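Local coordinates for protein auracyanin A (Chloroflexus aurantiacus, PDB 2AAN) that carries electrons as a blue copper protein of the cupredoxin fold, probably accepting them from the membrane-bound alternative complex III, at residues Q57-L62 / Y121-P126; T46-N51 / N104-V109. One frame throughout, in Å; residues are numbered along the deposited sequence.

Contact 1 (57-62 with 121-126) brings together two of the four copper ligands, His-58 and Cys-123, while contact 2 (46-51 with 104-109) is a strand pair of the facing sheet, the centres of the two contacts about 12 Å apart. The two meet across the sandwich interior. Phe-49 CE2 packs 3.4 Å from His-58 CB, Asn-51 OD1 lies 3.2 Å from His-58 CD2, and Ile-47 CG1 sits 3.7 Å from Trp-60 CH2. Contact 2 thus backs the copper histidine without binding the metal, the nearest atom of the Phe-49 side chain staying about 6 Å from the ion. Strand 44-50 precedes strand 61-63, and strand 106-112 precedes strand 117-122, so both connections pass from one sheet to the other.

Contact 1 (Q57-L62 / Y121-P126); sequences QHNWIL and YICTVP. With CU (copper (II) ion), chain B.
Tyr-121 lies against Trp-60: the indole NE1 sits over one face of the phenol ring, 3.2 Å from Tyr-121 CG, with the five-membered ring of the indole and the phenol ring inclined at 33°. Tyr-121 CG stands between its backbone N and carbonyl carbon (chi1 55°), which carries the ring across the indole, and its OH is hydrogen-bonded to the carbonyl of Lys-34. Ile-122 forms an antiparallel pair with Ile-61, closed by Ile-61 N to Ile-122 O at 2.9 Å and by the reciprocal bond. Beyond this pair the strands give way to loops, the copper end of a cupredoxin sandwich. Here Cys-123 SG binds the copper ion at 2.2 Å and His-58 ND1 binds it at 2.1 Å; His-128 and Met-132 complete the site. Cys-123 SG also accepts two amide hydrogens, a nearly straight one from Asn-59 N at 3.4 Å and one from Val-125 N. These bonds would be expected to stabilise its negative charge and restrain the sulfur. At Thr-124 the side chain of Asn-59 bridges backbone and hydroxyl: OD1 receives Thr-124 N at 2.9 Å on an in-plane lone pair, while ND2 donates in its amide plane to OG1 at 3.0 Å. That OG1 is also hydrogen-bonded to the Tyr-86 carbonyl. Val-125 places CG2 against His-58 CA and its other methyl, CG1, 3.8 Å from Gln-57 CG.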
loop_
_atom_site.group_PDB
_atom_site.type_symbol
_atom_site.label_atom_id
_atom_site.label_comp_id
_atom_site.label_asym_id
_atom_site.label_seq_id
_atom_site.Cartn_x
_atom_site.Cartn_y
_atom_site.Cartn_z
ATOM N N GLN A 57 -0.405 -13.312 0.986
ATOM C CA GLN A 57 0.069 -12.184 1.773
ATOM C C GLN A 57 -0.129 -10.953 0.922
ATOM O O GLN A 57 -0.074 -11.039 -0.279
ATOM C CB GLN A 57 1.548 -12.332 2.223
ATOM C CG GLN A 57 2.443 -12.961 1.215
ATOM C CD GLN A 57 3.862 -13.080 1.647
ATOM O OE1 GLN A 57 4.260 -12.596 2.704
ATOM N NE2 GLN A 57 4.657 -13.725 0.806
ATOM N N HIS A 58 -0.356 -9.819 1.563
ATOM C CA HIS A 58 -0.455 -8.535 0.886
ATOM C C HIS A 58 0.119 -7.444 1.781
ATOM O O HIS A 58 0.072 -7.533 3.011
ATOM C CB HIS A 58 -1.908 -8.146 0.658
ATOM C CG HIS A 58 -2.664 -9.027 -0.294
ATOM N ND1 HIS A 58 -2.381 -9.093 -1.641
ATOM C CD2 HIS A 58 -3.702 -9.877 -0.086
ATOM C CE1 HIS A 58 -3.212 -9.942 -2.224
ATOM N NE2 HIS A 58 -4.047 -10.412 -1.305
ATOM N N ASN A 59 0.479 -6.344 1.146
ATOM C CA ASN A 59 0.701 -5.103 1.876
ATOM C C ASN A 59 0.082 -3.924 1.140
ATOM O O ASN A 59 -0.516 -4.086 0.069
ATOM C CB ASN A 59 2.191 -4.903 2.224
ATOM C CG ASN A 59 3.105 -4.893 1.019
ATOM O OD1 ASN A 59 2.669 -4.603 -0.066
ATOM N ND2 ASN A 59 4.398 -5.212 1.216
ATOM N N TRP A 60 0.170 -2.762 1.767
ATOM C CA TRP A 60 -0.347 -1.485 1.212
ATOM C C TRP A 60 0.759 -0.498 1.413
ATOM O O TRP A 60 1.062 -0.168 2.548
ATOM C CB TRP A 60 -1.594 -1.024 1.955
ATOM C CG TRP A 60 -2.227 0.227 1.419
ATOM C CD1 TRP A 60 -3.259 0.294 0.555
ATOM C CD2 TRP A 60 -1.925 1.577 1.795
ATOM N NE1 TRP A 60 -3.573 1.614 0.278
ATOM C CE2 TRP A 60 -2.787 2.422 1.052
ATOM C CE3 TRP A 60 -0.990 2.158 2.641
ATOM C CZ2 TRP A 60 -2.731 3.810 1.133
ATOM C CZ3 TRP A 60 -0.938 3.541 2.722
ATOM C CH2 TRP A 60 -1.820 4.351 1.996
ATOM N N ILE A 61 1.378 -0.096 0.307
ATOM C CA ILE A 61 2.520 0.793 0.322
ATOM C C ILE A 61 2.199 2.040 -0.504
ATOM O O ILE A 61 1.878 1.950 -1.693
ATOM C CB ILE A 61 3.770 0.101 -0.269
ATOM C CG1 ILE A 61 4.012 -1.288 0.357
ATOM C CG2 ILE A 61 5.009 0.984 -0.182
ATOM C CD1 ILE A 61 4.221 -1.384 1.860
ATOM N N LEU A 62 2.328 3.196 0.125
ATOM C CA LEU A 62 2.104 4.472 -0.526
ATOM C C LEU A 62 3.393 5.035 -1.020
ATOM O O LEU A 62 4.310 5.271 -0.236
ATOM C CB LEU A 62 1.502 5.459 0.456
ATOM C CG LEU A 62 1.114 6.838 -0.045
ATOM C CD1 LEU A 62 0.075 6.756 -1.150
ATOM C CD2 LEU A 62 0.551 7.616 1.092
ATOM N N TYR A 121 -0.795 3.761 -4.534
ATOM C CA TYR A 121 -0.558 2.740 -3.552
ATOM C C TYR A 121 -0.536 1.414 -4.267
ATOM O O TYR A 121 -1.226 1.249 -5.258
ATOM C CB TYR A 121 -1.547 2.780 -2.370
ATOM C CG TYR A 121 -3.028 2.735 -2.686
ATOM C CD1 TYR A 121 -3.662 1.527 -2.956
ATOM C CD2 TYR A 121 -3.811 3.891 -2.651
ATOM C CE1 TYR A 121 -5.024 1.475 -3.193
ATOM C CE2 TYR A 121 -5.164 3.842 -2.881
ATOM C CZ TYR A 121 -5.776 2.639 -3.171
ATOM O OH TYR A 121 -7.134 2.569 -3.436
ATOM N N ILE A 122 0.368 0.544 -3.809
ATOM C CA ILE A 122 0.672 -0.724 -4.443
ATOM C C ILE A 122 0.883 -1.789 -3.374
ATOM O O ILE A 122 1.045 -1.497 -2.189
ATOM C CB ILE A 122 1.934 -0.672 -5.345
ATOM C CG1 ILE A 122 3.220 -0.418 -4.516
ATOM C CG2 ILE A 122 1.792 0.428 -6.374
ATOM C CD1 ILE A 122 4.516 -0.504 -5.289
ATOM N N CYS A 123 0.850 -3.039 -3.813
ATOM C CA CYS A 123 1.305 -4.142 -2.964
ATOM C C CYS A 123 2.600 -4.645 -3.567
ATOM O O CYS A 123 2.647 -4.855 -4.767
ATOM C CB CYS A 123 0.279 -5.245 -2.960
ATOM S SG CYS A 123 0.802 -6.790 -2.182
ATOM N N THR A 124 3.622 -4.864 -2.754
ATOM C CA THR A 124 4.911 -5.357 -3.252
ATOM C C THR A 124 5.150 -6.856 -3.025
ATOM O O THR A 124 6.252 -7.343 -3.220
ATOM C CB THR A 124 6.061 -4.557 -2.613
ATOM O OG1 THR A 124 6.054 -4.758 -1.213
ATOM C CG2 THR A 124 5.908 -3.080 -2.918
ATOM N N VAL A 125 4.122 -7.606 -2.664
ATOM C CA VAL A 125 4.266 -9.052 -2.585
ATOM C C VAL A 125 4.570 -9.561 -4.026
ATOM O O VAL A 125 3.966 -9.087 -4.983
ATOM C CB VAL A 125 3.021 -9.679 -1.923
ATOM C CG1 VAL A 125 2.940 -11.228 -2.154
ATOM C CG2 VAL A 125 2.974 -9.290 -0.424
ATOM N N PRO A 126 5.560 -10.463 -4.175
ATOM C CA PRO A 126 5.991 -10.894 -5.491
ATOM C C PRO A 126 4.839 -11.207 -6.436
ATOM O O PRO A 126 3.989 -12.019 -6.119
ATOM C CB PRO A 126 6.818 -12.166 -5.183
ATOM C CG PRO A 126 7.490 -11.817 -3.913
ATOM C CD PRO A 126 6.414 -11.060 -3.127
HETATM CU CU CU B . -0.744 -8.320 -2.626
#

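Contact 2 (T46-N51 / N104-V109); sequences TIRFKN and NETVEV
Ile-47 and Phe-49 pair with Val-109 and Val-107 in an antiparallel ladder within one sheet of the cupredoxin sandwich, where strand 44-50 lies between strands 19-24 and 106-112. Each of the two hydrogen-bonded pairs is closed by reciprocal backbone bonds, such as Phe-49 N to Val-107 O at 2.8 Å. Asn-51 N to Glu-105 O, at 2.9 Å, extends the ladder past the strand end toward the copper-site loops, where the Asn-51 side chain is held by Gln-56 and Ser-53.

Apolar contacts occupy the inner face: Val-107 CG2 touches the edge of the Phe-49 ring at CD2, 4.0 Å away, and Ile-47 CB meets Val-109 CG1.

On the other face Glu-108 and Thr-106 gather about Arg-48. Thr-106 CG2 sits over the centre of the guanidinium, 3.6 Å from Arg-48 CZ. A water lies 3.2 Å from Thr-106 OG1 and accepts a weak hydrogen bond from Arg-48 NH2. Replacing Thr-106 with a glycine would probably uncover one guanidinium face and deprive this water of its hydroxyl partner. The Arg-48 chain runs extended from CG to NE (chi1 -176°), bringing NH1 to Glu-108 OE1 in a salt bridge with a weak, 3.4 Å hydrogen bond; the guanidinium and carboxylate planes stand 89° apart.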
loop_
_atom_site.group_PDB
_atom_site.type_symbol
_atom_site.label_atom_id
_atom_site.label_comp_id
_atom_site.label_asym_id
_atom_site.label_seq_id
_atom_site.Cartn_x
_atom_site.Cartn_y
_atom_site.Cartn_z
ATOM N N THR A 46 -5.339 6.711 9.201
ATOM C CA THR A 46 -5.031 5.345 9.560
ATOM C C THR A 46 -5.636 4.465 8.451
ATOM O O THR A 46 -6.837 4.473 8.225
ATOM C CB THR A 46 -5.571 4.946 10.966
ATOM O OG1 THR A 46 -4.978 5.788 11.986
ATOM C CG2 THR A 46 -5.233 3.467 11.262
ATOM N N ILE A 47 -4.785 3.764 7.729
ATOM C CA ILE A 47 -5.231 2.719 6.805
ATOM C C ILE A 47 -5.328 1.410 7.576
ATOM O O ILE A 47 -4.374 0.980 8.225
ATOM C CB ILE A 47 -4.260 2.577 5.598
ATOM C CG1 ILE A 47 -4.239 3.869 4.766
ATOM C CG2 ILE A 47 -4.623 1.337 4.777
ATOM C CD1 ILE A 47 -5.413 4.068 3.906
ATOM N N ARG A 48 -6.520 0.860 7.590
ATOM C CA ARG A 48 -6.774 -0.428 8.170
ATOM C C ARG A 48 -7.004 -1.391 7.008
ATOM O O ARG A 48 -8.046 -1.390 6.370
ATOM C CB ARG A 48 -7.982 -0.345 9.091
ATOM C CG ARG A 48 -8.293 -1.637 9.844
ATOM C CD ARG A 48 -9.422 -1.431 10.855
ATOM N NE ARG A 48 -9.884 -2.699 11.413
ATOM C CZ ARG A 48 -9.296 -3.357 12.417
ATOM N NH1 ARG A 48 -8.204 -2.876 13.021
ATOM N NH2 ARG A 48 -9.810 -4.517 12.827
ATOM N N PHE A 49 -5.986 -2.184 6.721
ATOM C CA PHE A 49 -5.965 -3.054 5.576
ATOM C C PHE A 49 -6.306 -4.448 6.006
ATOM O O PHE A 49 -5.629 -5.034 6.829
ATOM C CB PHE A 49 -4.587 -3.006 4.949
ATOM C CG PHE A 49 -4.406 -3.920 3.791
ATOM C CD1 PHE A 49 -5.284 -3.927 2.743
ATOM C CD2 PHE A 49 -3.319 -4.786 3.747
ATOM C CE1 PHE A 49 -5.095 -4.743 1.638
ATOM C CE2 PHE A 49 -3.137 -5.627 2.658
ATOM C CZ PHE A 49 -4.066 -5.613 1.598
ATOM N N LYS A 50 -7.396 -4.942 5.458
ATOM C CA LYS A 50 -7.908 -6.240 5.795
ATOM C C LYS A 50 -7.594 -7.195 4.654
ATOM O O LYS A 50 -8.052 -7.022 3.506
ATOM C CB LYS A 50 -9.410 -6.171 5.997
ATOM C CG LYS A 50 -10.025 -7.464 6.515
ATOM C CD LYS A 50 -11.551 -7.296 6.613
ATOM C CE LYS A 50 -12.223 -8.469 7.343
ATOM N NZ LYS A 50 -11.632 -9.793 6.983
ATOM N N ASN A 51 -6.798 -8.204 4.962
ATOM C CA ASN A 51 -6.550 -9.264 3.999
ATOM C C ASN A 51 -7.730 -10.203 3.967
ATOM O O ASN A 51 -7.947 -10.966 4.896
ATOM C CB ASN A 51 -5.260 -10.034 4.341
ATOM C CG ASN A 51 -4.821 -10.922 3.223
ATOM O OD1 ASN A 51 -5.559 -11.096 2.244
ATOM N ND2 ASN A 51 -3.617 -11.461 3.318
ATOM N N ASN A 104 -5.964 -13.753 6.136
ATOM C CA ASN A 104 -7.036 -13.312 7.027
ATOM C C ASN A 104 -6.629 -12.277 8.082
ATOM O O ASN A 104 -7.370 -12.027 8.997
ATOM C CB ASN A 104 -7.723 -14.511 7.673
ATOM C CG ASN A 104 -8.373 -15.426 6.652
ATOM O OD1 ASN A 104 -8.166 -16.634 6.664
ATOM N ND2 ASN A 104 -9.156 -14.848 5.759
ATOM N N GLU A 105 -5.484 -11.630 7.914
ATOM C CA GLU A 105 -4.976 -10.695 8.904
ATOM C C GLU A 105 -5.369 -9.261 8.582
ATOM O O GLU A 105 -5.427 -8.871 7.427
ATOM C CB GLU A 105 -3.454 -10.817 8.980
ATOM C CG GLU A 105 -2.797 -9.963 10.050
ATOM C CD GLU A 105 -1.268 -10.187 10.203
ATOM O OE1 GLU A 105 -0.630 -10.937 9.395
ATOM O OE2 GLU A 105 -0.715 -9.592 11.166
ATOM N N THR A 106 -5.613 -8.470 9.617
ATOM C CA THR A 106 -5.792 -7.025 9.457
ATOM C C THR A 106 -4.617 -6.303 10.046
ATOM O O THR A 106 -4.235 -6.561 11.168
ATOM C CB THR A 106 -7.096 -6.516 10.115
ATOM O OG1 THR A 106 -8.219 -7.083 9.435
ATOM C CG2 THR A 106 -7.220 -4.995 10.028
ATOM N N VAL A 107 -4.083 -5.351 9.297
ATOM C CA VAL A 107 -2.956 -4.566 9.719
ATOM C C VAL A 107 -3.303 -3.091 9.575
ATOM O O VAL A 107 -4.263 -2.719 8.907
ATOM C CB VAL A 107 -1.700 -4.906 8.926
ATOM C CG1 VAL A 107 -1.384 -6.400 9.049
ATOM C CG2 VAL A 107 -1.832 -4.523 7.461
ATOM N N GLU A 108 -2.525 -2.240 10.223
ATOM C CA GLU A 108 -2.780 -0.798 10.163
ATOM C C GLU A 108 -1.517 -0.047 9.947
ATOM O O GLU A 108 -0.463 -0.409 10.450
ATOM C CB GLU A 108 -3.394 -0.257 11.469
ATOM C CG GLU A 108 -4.757 -0.847 11.815
ATOM C CD GLU A 108 -5.448 -0.115 12.980
ATOM O OE1 GLU A 108 -6.677 0.135 12.862
ATOM O OE2 GLU A 108 -4.765 0.194 13.999
ATOM N N VAL A 109 -1.643 1.047 9.230
ATOM C CA VAL A 109 -0.598 2.074 9.203
ATOM C C VAL A 109 -1.212 3.456 9.354
ATOM O O VAL A 109 -2.144 3.783 8.650
ATOM C CB VAL A 109 0.246 2.017 7.905
ATOM C CG1 VAL A 109 -0.624 1.818 6.701
ATOM C CG2 VAL A 109 1.067 3.305 7.759
HETATM O O HOH W 1 -11.158 -6.250 10.335
#